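Local coordinates for SspB protein (Streptomyces clavuligerus, PDB 6JUF) that probably acts as a metal-dependent DNA nuclease within a phosphorothioation-sensing bacterial system of defence against phages, at residues B[71-76]-B[341-346]; B[36-41]-B[84-89]; B[143-148]-B[217-222]; B[129-134]-B[173-178]. All blocks are in the same frame, centred on the assembly; numbering follows the deposited sequence. Where two conformers were deposited one is given.

Contact 1: B[71-76]-B[341-346]; sequences REHYGD and AEAEKR
His73 lays one face of its imidazole against the flank of the helix at Glu342 and Ala343. Glu342 CB sits over that face, 4.0 Å from the ring centroid and 21° off the ring normal, a CH-pi contact. Ala343 N lies over the same face, toward the rim. Tyr74 CD2 lies toward the rim of the opposite face. The chi1 of -158° sets CG of His73 anti to its backbone N and swings the ring toward the helix. Arg346 comes in at the ring edge, its NE 4.2 Å from His73 CD2.

The contact is a strand-on-helix packing. Strand 70-74 of a two-stranded antiparallel sheet crosses helix 339-350 near the C-terminal end of the chain, and the two short axes run at 85° to each other. Ala343 is the small residue at the crossing. Its CB lies 3.4 Å from Glu72 O and 3.6 Å from Arg71 CD.

Arg71 bends at chi2 and carries its guanidinium across the next part of the turn. One face of the group lies over Glu344 CA, and Arg71 NH2 comes within 3.4 Å of Glu344 CG. The carboxylate plane of Glu344 is steeply inclined to the guanidinium. Glu344 OE2 stays 4.5 Å from Arg71 NH2, beyond a salt bridge. Arg71 NH2 is hydrogen-bonded to Gly123 O.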
loop_
_atom_site.group_PDB
_atom_site.type_symbol
_atom_site.label_atom_id
_atom_site.label_comp_id
_atom_site.label_asym_id
_atom_site.label_seq_id
_atom_site.Cartn_x
_atom_site.Cartn_y
_atom_site.Cartn_z
ATOM N N ARG B 71 -15.945 4.724 -16.884
ATOM C CA ARG B 71 -17.326 5.176 -17.023
ATOM C C ARG B 71 -18.112 3.949 -17.472
ATOM O O ARG B 71 -17.526 3.027 -18.065
ATOM C CB ARG B 71 -17.465 6.300 -18.074
ATOM C CG ARG B 71 -17.167 7.744 -17.624
ATOM C CD ARG B 71 -18.587 8.322 -17.316
ATOM N NE ARG B 71 -18.456 9.688 -17.465
ATOM C CZ ARG B 71 -19.243 10.624 -17.030
ATOM N NH1 ARG B 71 -20.371 10.311 -16.397
ATOM N NH2 ARG B 71 -18.855 11.870 -17.268
ATOM N N GLU B 72 -19.415 3.928 -17.250
ATOM C CA GLU B 72 -20.225 2.832 -17.690
ATOM C C GLU B 72 -21.337 3.357 -18.637
ATOM O O GLU B 72 -21.844 4.488 -18.505
ATOM C CB GLU B 72 -20.840 2.063 -16.483
ATOM C CG GLU B 72 -19.789 1.426 -15.582
ATOM C CD GLU B 72 -20.407 0.542 -14.540
ATOM O OE1 GLU B 72 -21.639 0.316 -14.534
ATOM O OE2 GLU B 72 -19.640 0.101 -13.668
ATOM N N HIS B 73 -21.685 2.481 -19.590
ATOM C CA HIS B 73 -22.740 2.821 -20.584
ATOM C C HIS B 73 -23.287 1.597 -21.218
ATOM O O HIS B 73 -22.592 0.607 -21.257
ATOM C CB HIS B 73 -22.192 3.768 -21.651
ATOM C CG HIS B 73 -23.282 4.553 -22.359
ATOM N ND1 HIS B 73 -23.568 4.339 -23.646
ATOM C CD2 HIS B 73 -24.250 5.435 -21.886
ATOM C CE1 HIS B 73 -24.593 5.138 -24.023
ATOM N NE2 HIS B 73 -25.023 5.784 -22.945
ATOM N N TYR B 74 -24.504 1.628 -21.770
ATOM C CA TYR B 74 -24.962 0.454 -22.536
ATOM C C TYR B 74 -24.025 0.149 -23.714
ATOM O O TYR B 74 -23.459 1.065 -24.358
ATOM C CB TYR B 74 -26.401 0.649 -23.043
ATOM C CG TYR B 74 -27.339 1.203 -21.974
ATOM C CD1 TYR B 74 -27.906 0.362 -20.999
ATOM C CD2 TYR B 74 -27.641 2.568 -21.930
ATOM C CE1 TYR B 74 -28.773 0.865 -20.032
ATOM C CE2 TYR B 74 -28.487 3.084 -20.959
ATOM C CZ TYR B 74 -29.054 2.232 -20.012
ATOM O OH TYR B 74 -29.911 2.752 -19.044
ATOM N N GLY B 75 -23.823 -1.148 -23.976
ATOM C CA GLY B 75 -23.114 -1.596 -25.174
ATOM C C GLY B 75 -24.061 -1.342 -26.336
ATOM O O GLY B 75 -25.209 -1.015 -26.127
ATOM N N ASP B 76 -23.581 -1.490 -27.560
ATOM C CA ASP B 76 -24.408 -1.273 -28.753
ATOM C C ASP B 76 -25.351 -2.473 -28.980
ATOM O O ASP B 76 -25.548 -2.961 -30.105
ATOM C CB ASP B 76 -23.466 -1.145 -29.934
ATOM C CG ASP B 76 -22.361 -2.172 -29.883
ATOM O OD1 ASP B 76 -22.594 -3.304 -29.377
ATOM O OD2 ASP B 76 -21.245 -1.842 -30.327
ATOM N N ALA B 341 -17.864 9.630 -23.839
ATOM C CA ALA B 341 -18.602 10.880 -24.092
ATOM C C ALA B 341 -20.128 10.610 -24.002
ATOM O O ALA B 341 -20.890 11.454 -23.568
ATOM C CB ALA B 341 -18.192 11.495 -25.438
ATOM N N GLU B 342 -20.504 9.413 -24.475
ATOM C CA GLU B 342 -21.901 8.962 -24.463
ATOM C C GLU B 342 -22.450 8.912 -23.037
ATOM O O GLU B 342 -23.556 9.401 -22.759
ATOM C CB GLU B 342 -22.074 7.618 -25.188
ATOM C CG GLU B 342 -22.206 7.773 -26.699
ATOM C CD GLU B 342 -23.152 8.901 -27.069
ATOM O OE1 GLU B 342 -24.356 8.825 -26.713
ATOM O OE2 GLU B 342 -22.686 9.873 -27.717
ATOM N N ALA B 343 -21.645 8.325 -22.145
ATOM C CA ALA B 343 -21.938 8.368 -20.721
ATOM C C ALA B 343 -22.024 9.810 -20.099
ATOM O O ALA B 343 -22.965 10.137 -19.337
ATOM C CB ALA B 343 -20.955 7.455 -19.948
ATOM N N GLU B 344 -21.033 10.662 -20.411
ATOM C CA GLU B 344 -21.099 12.073 -20.002
ATOM C C GLU B 344 -22.402 12.759 -20.512
ATOM O O GLU B 344 -23.092 13.439 -19.758
ATOM C CB GLU B 344 -19.854 12.818 -20.441
ATOM C CG GLU B 344 -19.706 14.139 -19.673
ATOM C CD GLU B 344 -18.653 15.030 -20.255
ATOM O OE1 GLU B 344 -18.577 15.094 -21.498
ATOM O OE2 GLU B 344 -17.897 15.658 -19.483
ATOM N N LYS B 345 -22.737 12.513 -21.789
ATOM C CA LYS B 345 -23.924 13.127 -22.407
ATOM C C LYS B 345 -25.226 12.739 -21.709
ATOM O O LYS B 345 -26.122 13.571 -21.472
ATOM C CB LYS B 345 -24.017 12.789 -23.894
ATOM C CG LYS B 345 -23.106 13.629 -24.774
ATOM C CD LYS B 345 -23.537 13.553 -26.242
ATOM C CE LYS B 345 -22.607 14.378 -27.133
ATOM N NZ LYS B 345 -21.182 13.931 -27.014
ATOM N N ARG B 346 -25.304 11.444 -21.407
ATOM C CA ARG B 346 -26.429 10.892 -20.665
ATOM C C ARG B 346 -26.618 11.588 -19.341
ATOM O O ARG B 346 -27.756 11.898 -18.945
ATOM C CB ARG B 346 -26.234 9.403 -20.409
ATOM C CG ARG B 346 -27.522 8.806 -19.817
ATOM C CD ARG B 346 -27.354 7.427 -19.232
ATOM N NE ARG B 346 -26.057 7.264 -18.593
ATOM C CZ ARG B 346 -25.687 7.812 -17.434
ATOM N NH1 ARG B 346 -26.518 8.611 -16.713
ATOM N NH2 ARG B 346 -24.448 7.562 -17.002
#

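Contact 2: B[36-41]-B[84-89]; sequences SNPEAF and LSYPTW
A type I beta turn from Asn37 to Ala40 places Pro38 against strand 83-87. One nearly straight backbone hydrogen bond links them. Ser85 N donates to Pro38 O at 3.0 Å, with an N-H...O angle of 176°. A CA-H...O contact runs the other way, from Pro38 CA to Ser85 O at 3.3 Å. The same two residues therefore meet through both backbones.

The turn belongs to the loop between helix 24-34 and helix 46-50. It meets the strand of a two-stranded antiparallel sheet, whose other strand pairs with Leu84 and Tyr86. Pro38 thus meets the strand on the side away from strand 70-74.

Pro38 CB touches two side chains. Leu84 CD1 is 3.7 Å from Pro38 CB. Pro38 CB also meets the Tyr86 ring obliquely, 3.7 Å from Tyr86 CE1. Glu39 and Leu84 lie side by side and point the same way, touching through Glu39 CG and the leucine methyls. Phe41 turns the edge of its ring to Ser85, with Phe41 CD2 3.4 Å from Ser85 OG. A chi1 of -52°, with CG beside the backbone N, brings that edge to the serine. Met60 and Arg61 of helix 57-66 also touch this ring.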
loop_
_atom_site.group_PDB
_atom_site.type_symbol
_atom_site.label_atom_id
_atom_site.label_comp_id
_atom_site.label_asym_id
_atom_site.label_seq_id
_atom_site.Cartn_x
_atom_site.Cartn_y
_atom_site.Cartn_z
ATOM N N SER B 36 -9.320 -3.707 -22.779
ATOM C CA SER B 36 -9.746 -4.495 -23.957
ATOM C C SER B 36 -11.099 -5.157 -23.866
ATOM O O SER B 36 -11.628 -5.548 -24.869
ATOM C CB SER B 36 -8.751 -5.528 -24.397
ATOM O OG SER B 36 -8.525 -6.403 -23.354
ATOM N N ASN B 37 -11.662 -5.271 -22.652
ATOM C CA ASN B 37 -12.917 -6.013 -22.462
ATOM C C ASN B 37 -13.978 -5.203 -21.710
ATOM O O ASN B 37 -13.892 -5.108 -20.447
ATOM C CB ASN B 37 -12.629 -7.264 -21.656
ATOM C CG ASN B 37 -13.837 -8.219 -21.581
ATOM O OD1 ASN B 37 -13.751 -9.242 -20.907
ATOM N ND2 ASN B 37 -14.922 -7.923 -22.266
ATOM N N PRO B 38 -14.947 -4.597 -22.418
ATOM C CA PRO B 38 -16.009 -3.795 -21.765
ATOM C C PRO B 38 -16.902 -4.653 -20.865
ATOM O O PRO B 38 -17.596 -4.151 -19.971
ATOM C CB PRO B 38 -16.809 -3.209 -22.929
ATOM C CG PRO B 38 -16.233 -3.732 -24.179
ATOM C CD PRO B 38 -15.058 -4.610 -23.904
ATOM N N GLU B 39 -16.835 -5.970 -21.098
ATOM C CA GLU B 39 -17.617 -6.939 -20.310
ATOM C C GLU B 39 -16.774 -7.542 -19.203
ATOM O O GLU B 39 -17.127 -8.576 -18.638
ATOM C CB GLU B 39 -18.285 -8.015 -21.228
ATOM C CG GLU B 39 -19.166 -7.345 -22.294
ATOM C CD GLU B 39 -19.792 -8.291 -23.297
ATOM O OE1 GLU B 39 -19.448 -8.242 -24.505
ATOM O OE2 GLU B 39 -20.700 -9.055 -22.879
ATOM N N ALA B 40 -15.664 -6.889 -18.835
ATOM C CA ALA B 40 -14.771 -7.478 -17.839
ATOM C C ALA B 40 -15.418 -7.828 -16.477
ATOM O O ALA B 40 -15.031 -8.830 -15.849
ATOM C CB ALA B 40 -13.568 -6.558 -17.604
ATOM N N PHE B 41 -16.396 -7.046 -16.048
ATOM C CA PHE B 41 -17.075 -7.301 -14.764
ATOM C C PHE B 41 -18.364 -8.092 -14.917
ATOM O O PHE B 41 -18.986 -8.453 -13.904
ATOM C CB PHE B 41 -17.384 -5.983 -14.032
ATOM C CG PHE B 41 -16.198 -5.088 -13.891
ATOM C CD1 PHE B 41 -15.184 -5.426 -12.986
ATOM C CD2 PHE B 41 -16.115 -3.883 -14.586
ATOM C CE1 PHE B 41 -14.057 -4.616 -12.863
ATOM C CE2 PHE B 41 -14.989 -3.074 -14.479
ATOM C CZ PHE B 41 -13.977 -3.436 -13.600
ATOM N N LEU B 84 -21.896 -1.652 -19.536
ATOM C CA LEU B 84 -20.526 -2.053 -19.782
ATOM C C LEU B 84 -19.553 -0.973 -19.207
ATOM O O LEU B 84 -19.926 0.183 -19.055
ATOM C CB LEU B 84 -20.258 -2.213 -21.294
ATOM C CG LEU B 84 -21.169 -3.178 -22.099
ATOM C CD1 LEU B 84 -20.459 -3.675 -23.340
ATOM C CD2 LEU B 84 -21.598 -4.359 -21.290
ATOM N N SER B 85 -18.270 -1.366 -19.068
ATOM C CA SER B 85 -17.228 -0.441 -18.467
ATOM C C SER B 85 -16.141 -0.050 -19.445
ATOM O O SER B 85 -15.827 -0.864 -20.319
ATOM C CB SER B 85 -16.576 -1.089 -17.235
ATOM O OG SER B 85 -17.557 -1.220 -16.221
ATOM N N TYR B 86 -15.672 1.187 -19.379
ATOM C CA TYR B 86 -14.704 1.734 -20.347
ATOM C C TYR B 86 -13.721 2.534 -19.496
ATOM O O TYR B 86 -14.152 3.318 -18.679
ATOM C CB TYR B 86 -15.399 2.574 -21.405
ATOM C CG TYR B 86 -16.483 1.794 -22.115
ATOM C CD1 TYR B 86 -16.154 1.062 -23.261
ATOM C CD2 TYR B 86 -17.818 1.816 -21.669
ATOM C CE1 TYR B 86 -17.146 0.314 -23.920
ATOM C CE2 TYR B 86 -18.795 1.068 -22.292
ATOM C CZ TYR B 86 -18.454 0.359 -23.437
ATOM O OH TYR B 86 -19.395 -0.352 -24.107
ATOM N N PRO B 87 -12.413 2.332 -19.735
ATOM C CA PRO B 87 -11.394 3.099 -19.036
ATOM C C PRO B 87 -11.376 4.601 -19.438
ATOM O O PRO B 87 -11.498 4.928 -20.620
ATOM C CB PRO B 87 -10.061 2.412 -19.470
ATOM C CG PRO B 87 -10.335 1.943 -20.884
ATOM C CD PRO B 87 -11.822 1.538 -20.859
ATOM N N THR B 88 -11.231 5.503 -18.440
ATOM C CA THR B 88 -11.212 6.913 -18.720
ATOM C C THR B 88 -9.824 7.308 -19.153
ATOM O O THR B 88 -8.838 6.560 -18.867
ATOM C CB THR B 88 -11.590 7.697 -17.464
ATOM O OG1 THR B 88 -10.634 7.364 -16.435
ATOM C CG2 THR B 88 -12.966 7.334 -16.975
ATOM N N TRP B 89 -9.675 8.453 -19.761
ATOM C CA TRP B 89 -8.354 8.954 -20.124
ATOM C C TRP B 89 -7.537 9.142 -18.876
ATOM O O TRP B 89 -6.317 8.935 -18.909
ATOM C CB TRP B 89 -8.538 10.240 -20.922
ATOM C CG TRP B 89 -7.205 10.892 -21.283
ATOM C CD1 TRP B 89 -6.469 10.720 -22.452
ATOM C CD2 TRP B 89 -6.408 11.837 -20.475
ATOM N NE1 TRP B 89 -5.343 11.508 -22.446
ATOM C CE2 TRP B 89 -5.226 12.162 -21.262
ATOM C CE3 TRP B 89 -6.556 12.381 -19.207
ATOM C CZ2 TRP B 89 -4.268 13.091 -20.824
ATOM C CZ3 TRP B 89 -5.585 13.255 -18.744
ATOM C CH2 TRP B 89 -4.470 13.614 -19.537
#

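Contact 3: B[143-148]-B[217-222]; sequences FTLADL and SEWEFT
Phe143 has chi1 of 47°, which tucks CG between its backbone N and carbonyl carbon. This swings the ring across the neighbouring strand and on to Phe221. Trp219 has CG beside its backbone N (chi1 -51°), and its indole meets Leu145. Leu145 CD2 lies 3.4 Å from Trp219 CD1, and CG of the leucine also packs on Trp219 NE1.

Phe143 and Trp219 are a hydrogen-bonded pair of an antiparallel sheet. Phe143 N donates to Trp219 O at 2.8 Å. Trp219 N returns a bond of 2.9 Å to Phe143 O. Strand 218-221 is the central strand of three and strand 142-144 is an outermost one. Both side chains of the pair lie on the same face of the sheet. Trp219 O stands over one face of the Phe143 ring, 4.0 Å above its plane and offset toward the rim. Phe143 CE2 is 3.8 Å from Phe221 CE2. The two phenyl planes are inclined at 52°, an oblique pair.

The strand passes directly into helix 145-159 at Thr144, the N-cap. Asp147 N donates to Thr144 OG1 at 3.0 Å and Thr144 N donates to Asp147 OD2 at 3.1 Å. The two residues form a capping box. Thr144 CG2 packs 4.0 Å from Glu218 CG, while the Glu218 carboxylate forms a salt bridge with Arg142.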
loop_
_atom_site.group_PDB
_atom_site.type_symbol
_atom_site.label_atom_id
_atom_site.label_comp_id
_atom_site.label_asym_id
_atom_site.label_seq_id
_atom_site.Cartn_x
_atom_site.Cartn_y
_atom_site.Cartn_z
ATOM N N PHE B 143 -16.518 12.467 15.831
ATOM C CA PHE B 143 -17.818 11.823 15.829
ATOM C C PHE B 143 -17.722 10.361 16.255
ATOM O O PHE B 143 -16.699 9.685 16.026
ATOM C CB PHE B 143 -18.411 11.874 14.419
ATOM C CG PHE B 143 -17.431 11.470 13.349
ATOM C CD1 PHE B 143 -17.327 10.135 12.955
ATOM C CD2 PHE B 143 -16.593 12.414 12.757
ATOM C CE1 PHE B 143 -16.420 9.759 11.952
ATOM C CE2 PHE B 143 -15.691 12.055 11.778
ATOM C CZ PHE B 143 -15.588 10.733 11.384
ATOM N N THR B 144 -18.832 9.834 16.743
ATOM C CA THR B 144 -18.977 8.374 16.758
ATOM C C THR B 144 -19.478 7.946 15.374
ATOM O O THR B 144 -19.998 8.758 14.590
ATOM C CB THR B 144 -20.023 7.949 17.808
ATOM O OG1 THR B 144 -21.335 8.441 17.450
ATOM C CG2 THR B 144 -19.593 8.442 19.172
ATOM N N LEU B 145 -19.318 6.665 15.070
ATOM C CA LEU B 145 -19.851 6.137 13.814
ATOM C C LEU B 145 -21.376 6.338 13.716
ATOM O O LEU B 145 -21.909 6.647 12.635
ATOM C CB LEU B 145 -19.378 4.664 13.580
ATOM C CG LEU B 145 -17.828 4.571 13.531
ATOM C CD1 LEU B 145 -17.334 3.186 13.127
ATOM C CD2 LEU B 145 -17.159 5.651 12.642
ATOM N N ALA B 146 -22.075 6.196 14.850
ATOM C CA ALA B 146 -23.541 6.462 14.913
ATOM C C ALA B 146 -23.846 7.909 14.527
ATOM O O ALA B 146 -24.815 8.186 13.800
ATOM C CB ALA B 146 -24.094 6.108 16.302
ATOM N N ASP B 147 -23.037 8.850 15.052
ATOM C CA ASP B 147 -23.214 10.282 14.731
ATOM C C ASP B 147 -23.067 10.583 13.243
ATOM O O ASP B 147 -23.946 11.247 12.632
ATOM C CB ASP B 147 -22.208 11.214 15.435
ATOM C CG ASP B 147 -22.378 11.254 16.958
ATOM O OD1 ASP B 147 -23.483 10.982 17.516
ATOM O OD2 ASP B 147 -21.318 11.566 17.559
ATOM N N LEU B 148 -22.023 10.009 12.641
ATOM C CA LEU B 148 -21.834 10.189 11.209
ATOM C C LEU B 148 -22.943 9.550 10.377
ATOM O O LEU B 148 -23.445 10.118 9.407
ATOM C CB LEU B 148 -20.459 9.702 10.771
ATOM C CG LEU B 148 -20.144 9.934 9.290
ATOM C CD1 LEU B 148 -20.206 11.424 8.914
ATOM C CD2 LEU B 148 -18.768 9.360 8.994
ATOM N N SER B 217 -15.823 4.305 21.596
ATOM C CA SER B 217 -16.387 4.636 20.282
ATOM C C SER B 217 -16.022 5.858 19.388
ATOM O O SER B 217 -16.793 6.089 18.452
ATOM C CB SER B 217 -17.908 4.675 20.452
ATOM O OG SER B 217 -18.242 5.452 21.583
ATOM N N GLU B 218 -14.934 6.620 19.589
ATOM C CA GLU B 218 -14.858 7.916 18.843
ATOM C C GLU B 218 -13.756 8.101 17.776
ATOM O O GLU B 218 -12.687 7.536 17.906
ATOM C CB GLU B 218 -14.791 9.096 19.808
ATOM C CG GLU B 218 -15.982 9.305 20.716
ATOM C CD GLU B 218 -15.821 10.579 21.493
ATOM O OE1 GLU B 218 -15.424 10.446 22.659
ATOM O OE2 GLU B 218 -16.052 11.692 20.938
ATOM N N TRP B 219 -14.002 8.909 16.742
ATOM C CA TRP B 219 -13.051 9.111 15.637
ATOM C C TRP B 219 -13.063 10.566 15.237
ATOM O O TRP B 219 -13.965 11.332 15.578
ATOM C CB TRP B 219 -13.450 8.354 14.394
ATOM C CG TRP B 219 -13.731 6.915 14.698
ATOM C CD1 TRP B 219 -14.913 6.350 15.132
ATOM C CD2 TRP B 219 -12.780 5.815 14.590
ATOM N NE1 TRP B 219 -14.765 4.991 15.290
ATOM C CE2 TRP B 219 -13.503 4.612 14.971
ATOM C CE3 TRP B 219 -11.452 5.724 14.226
ATOM C CZ2 TRP B 219 -12.889 3.356 14.999
ATOM C CZ3 TRP B 219 -10.812 4.453 14.244
ATOM C CH2 TRP B 219 -11.535 3.292 14.610
ATOM N N GLU B 220 -12.020 10.981 14.512
ATOM C CA GLU B 220 -12.011 12.349 14.009
ATOM C C GLU B 220 -11.188 12.489 12.747
ATOM O O GLU B 220 -10.195 11.762 12.559
ATOM C CB GLU B 220 -11.531 13.327 15.064
ATOM C CG GLU B 220 -10.079 13.187 15.456
ATOM C CD GLU B 220 -9.705 14.154 16.561
ATOM O OE1 GLU B 220 -8.554 14.108 16.938
ATOM O OE2 GLU B 220 -10.543 14.929 17.071
ATOM N N PHE B 221 -11.602 13.426 11.893
ATOM C CA PHE B 221 -10.743 13.850 10.813
ATOM C C PHE B 221 -9.617 14.653 11.468
ATOM O O PHE B 221 -9.828 15.413 12.414
ATOM C CB PHE B 221 -11.521 14.550 9.653
ATOM C CG PHE B 221 -12.453 13.620 8.926
ATOM C CD1 PHE B 221 -11.933 12.463 8.291
ATOM C CD2 PHE B 221 -13.836 13.818 8.929
ATOM C CE1 PHE B 221 -12.781 11.556 7.656
ATOM C CE2 PHE B 221 -14.679 12.939 8.253
ATOM C CZ PHE B 221 -14.145 11.797 7.633
ATOM N N THR B 222 -8.403 14.469 10.984
ATOM C CA THR B 222 -7.230 15.099 11.591
ATOM C C THR B 222 -7.027 16.520 11.071
ATOM O O THR B 222 -7.620 16.923 10.085
ATOM C CB THR B 222 -5.952 14.303 11.312
ATOM O OG1 THR B 222 -5.765 14.248 9.893
ATOM C CG2 THR B 222 -6.051 12.875 11.870
#

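Contact 4: B[129-134]-B[173-178]; sequences PSWYVA and VDCITK
The Trp131 indole has Ile176 on one face and Cys175 at an edge. Ile176 CG1 stands over the six-membered ring, 3.5 Å from its centroid and 17° off the normal, a CH-pi contact. Cys175 SG lies in the ring plane, 5.0 Å from the same centroid, a sulfur-aromatic contact. Cys175 CB is 3.7 Å from Trp131 CH2.

This is a buried helix-helix packing between helices 129-137 and 166-180. The short axes pass 10.1 Å apart with a crossing angle of -69°. The Trp131 and Ile176 side chains run antiparallel alongside one another. His17 also meets the indole, and the Cys175 side chain is about 9 Å from that of Glu18, a residue that binds magnesium in this protein, though no magnesium is bound to this chain.

Ser130 OG is hydrogen-bonded to Asp172 OD2, a second tie between the helices. Ile176 chi1 (-75°) puts CG1 over the indole, and its extended chi2 carries CD1 on to 3.8 Å from Ser130 O and 4.2 Å from Ala134 CB.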
loop_
_atom_site.group_PDB
_atom_site.type_symbol
_atom_site.label_atom_id
_atom_site.label_comp_id
_atom_site.label_asym_id
_atom_site.label_seq_id
_atom_site.Cartn_x
_atom_site.Cartn_y
_atom_site.Cartn_z
ATOM N N PRO B 129 -21.656 9.263 -2.152
ATOM C CA PRO B 129 -22.339 10.332 -1.369
ATOM C C PRO B 129 -21.952 10.367 0.099
ATOM O O PRO B 129 -21.885 11.436 0.699
ATOM C CB PRO B 129 -23.834 10.032 -1.594
ATOM C CG PRO B 129 -23.873 8.594 -2.176
ATOM C CD PRO B 129 -22.598 8.489 -3.002
ATOM N N SER B 130 -21.765 9.198 0.697
ATOM C CA SER B 130 -21.423 9.137 2.142
ATOM C C SER B 130 -20.103 9.811 2.420
ATOM O O SER B 130 -19.946 10.536 3.429
ATOM C CB SER B 130 -21.463 7.718 2.710
ATOM O OG SER B 130 -22.807 7.282 2.777
ATOM N N TRP B 131 -19.150 9.569 1.526
ATOM C CA TRP B 131 -17.845 10.277 1.628
ATOM C C TRP B 131 -17.988 11.765 1.447
ATOM O O TRP B 131 -17.356 12.558 2.176
ATOM C CB TRP B 131 -16.898 9.769 0.529
ATOM C CG TRP B 131 -16.160 8.471 0.889
ATOM C CD1 TRP B 131 -14.812 8.356 1.113
ATOM C CD2 TRP B 131 -16.699 7.102 0.959
ATOM N NE1 TRP B 131 -14.447 7.030 1.321
ATOM C CE2 TRP B 131 -15.573 6.232 1.266
ATOM C CE3 TRP B 131 -17.980 6.521 0.789
ATOM C CZ2 TRP B 131 -15.725 4.847 1.420
ATOM C CZ3 TRP B 131 -18.130 5.150 0.968
ATOM C CH2 TRP B 131 -17.047 4.322 1.297
ATOM N N TYR B 132 -18.773 12.162 0.456
ATOM C CA TYR B 132 -19.052 13.594 0.226
ATOM C C TYR B 132 -19.677 14.262 1.487
ATOM O O TYR B 132 -19.222 15.305 1.920
ATOM C CB TYR B 132 -19.925 13.818 -1.039
ATOM C CG TYR B 132 -19.974 15.293 -1.355
ATOM C CD1 TYR B 132 -20.948 16.127 -0.776
ATOM C CD2 TYR B 132 -19.073 15.854 -2.273
ATOM C CE1 TYR B 132 -20.978 17.486 -1.075
ATOM C CE2 TYR B 132 -19.086 17.221 -2.548
ATOM C CZ TYR B 132 -20.017 18.016 -1.933
ATOM O OH TYR B 132 -20.041 19.344 -2.219
ATOM N N VAL B 133 -20.669 13.637 2.118
ATOM C CA VAL B 133 -21.219 14.198 3.375
ATOM C C VAL B 133 -20.104 14.287 4.423
ATOM O O VAL B 133 -19.932 15.313 5.073
ATOM C CB VAL B 133 -22.376 13.320 3.935
ATOM C CG1 VAL B 133 -22.844 13.913 5.302
ATOM C CG2 VAL B 133 -23.549 13.320 2.953
ATOM N N ALA B 134 -19.348 13.179 4.618
ATOM C CA ALA B 134 -18.364 13.089 5.720
ATOM C C ALA B 134 -17.330 14.200 5.595
ATOM O O ALA B 134 -16.991 14.853 6.560
ATOM C CB ALA B 134 -17.660 11.708 5.786
ATOM N N VAL B 173 -20.149 4.068 6.393
ATOM C CA VAL B 173 -19.358 4.660 7.467
ATOM C C VAL B 173 -18.298 3.726 7.921
ATOM O O VAL B 173 -17.158 4.126 8.172
ATOM C CB VAL B 173 -20.279 5.135 8.606
ATOM C CG1 VAL B 173 -19.492 5.557 9.831
ATOM C CG2 VAL B 173 -21.089 6.328 8.117
ATOM N N ASP B 174 -18.645 2.454 8.034
ATOM C CA ASP B 174 -17.632 1.402 8.298
ATOM C C ASP B 174 -16.523 1.383 7.262
ATOM O O ASP B 174 -15.330 1.317 7.606
ATOM C CB ASP B 174 -18.267 0.009 8.341
ATOM C CG ASP B 174 -19.011 -0.239 9.631
ATOM O OD1 ASP B 174 -18.779 0.496 10.613
ATOM O OD2 ASP B 174 -19.837 -1.156 9.686
ATOM N N CYS B 175 -16.884 1.508 5.997
ATOM C CA CYS B 175 -15.892 1.496 4.894
ATOM C C CYS B 175 -15.010 2.731 4.925
ATOM O O CYS B 175 -13.789 2.642 4.680
ATOM C CB CYS B 175 -16.629 1.434 3.561
ATOM S SG CYS B 175 -15.449 0.994 2.217
ATOM N N ILE B 176 -15.602 3.896 5.207
ATOM C CA ILE B 176 -14.818 5.171 5.305
ATOM C C ILE B 176 -13.744 5.002 6.407
ATOM O O ILE B 176 -12.594 5.348 6.206
ATOM C CB ILE B 176 -15.767 6.342 5.666
ATOM C CG1 ILE B 176 -16.593 6.754 4.453
ATOM C CG2 ILE B 176 -14.948 7.545 6.168
ATOM C CD1 ILE B 176 -17.836 7.610 4.717
ATOM N N THR B 177 -14.115 4.405 7.542
ATOM C CA THR B 177 -13.153 4.209 8.644
ATOM C C THR B 177 -12.014 3.264 8.225
ATOM O O THR B 177 -10.847 3.604 8.406
ATOM C CB THR B 177 -13.868 3.596 9.860
ATOM O OG1 THR B 177 -15.038 4.387 10.140
ATOM C CG2 THR B 177 -12.991 3.625 11.095
ATOM N N LYS B 178 -12.343 2.120 7.624
ATOM C CA LYS B 178 -11.330 1.162 7.170
ATOM C C LYS B 178 -10.399 1.764 6.108
ATOM O O LYS B 178 -9.217 1.377 6.041
ATOM C CB LYS B 178 -12.023 -0.116 6.564
ATOM C CG LYS B 178 -12.590 -0.991 7.661
ATOM C CD LYS B 178 -12.956 -2.374 7.153
ATOM C CE LYS B 178 -14.324 -2.392 6.578
ATOM N NZ LYS B 178 -14.522 -3.760 6.045
#

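The four contacts form two pairs. Contacts 1 and 2 have centres about 11 Å apart and share the two-stranded sheet, in which strands 70-74 and 83-87 bond to each other. Helix 339-350 packs on the first strand, and loop 36-41 meets the second. Contacts 3 and 4 also have centres about 11 Å apart and touch where Leu145 and Trp219 meet Thr177, and Phe221 meets Ala134. Contacts 2 and 3 lie on opposite sides of the chain's centre, their centres about 36 Å apart. Within each pair the segments alternate along the chain. Contact 1 brings the C-terminal helix back to an early strand, so its two segments enclose contacts 3 and 4 in sequence.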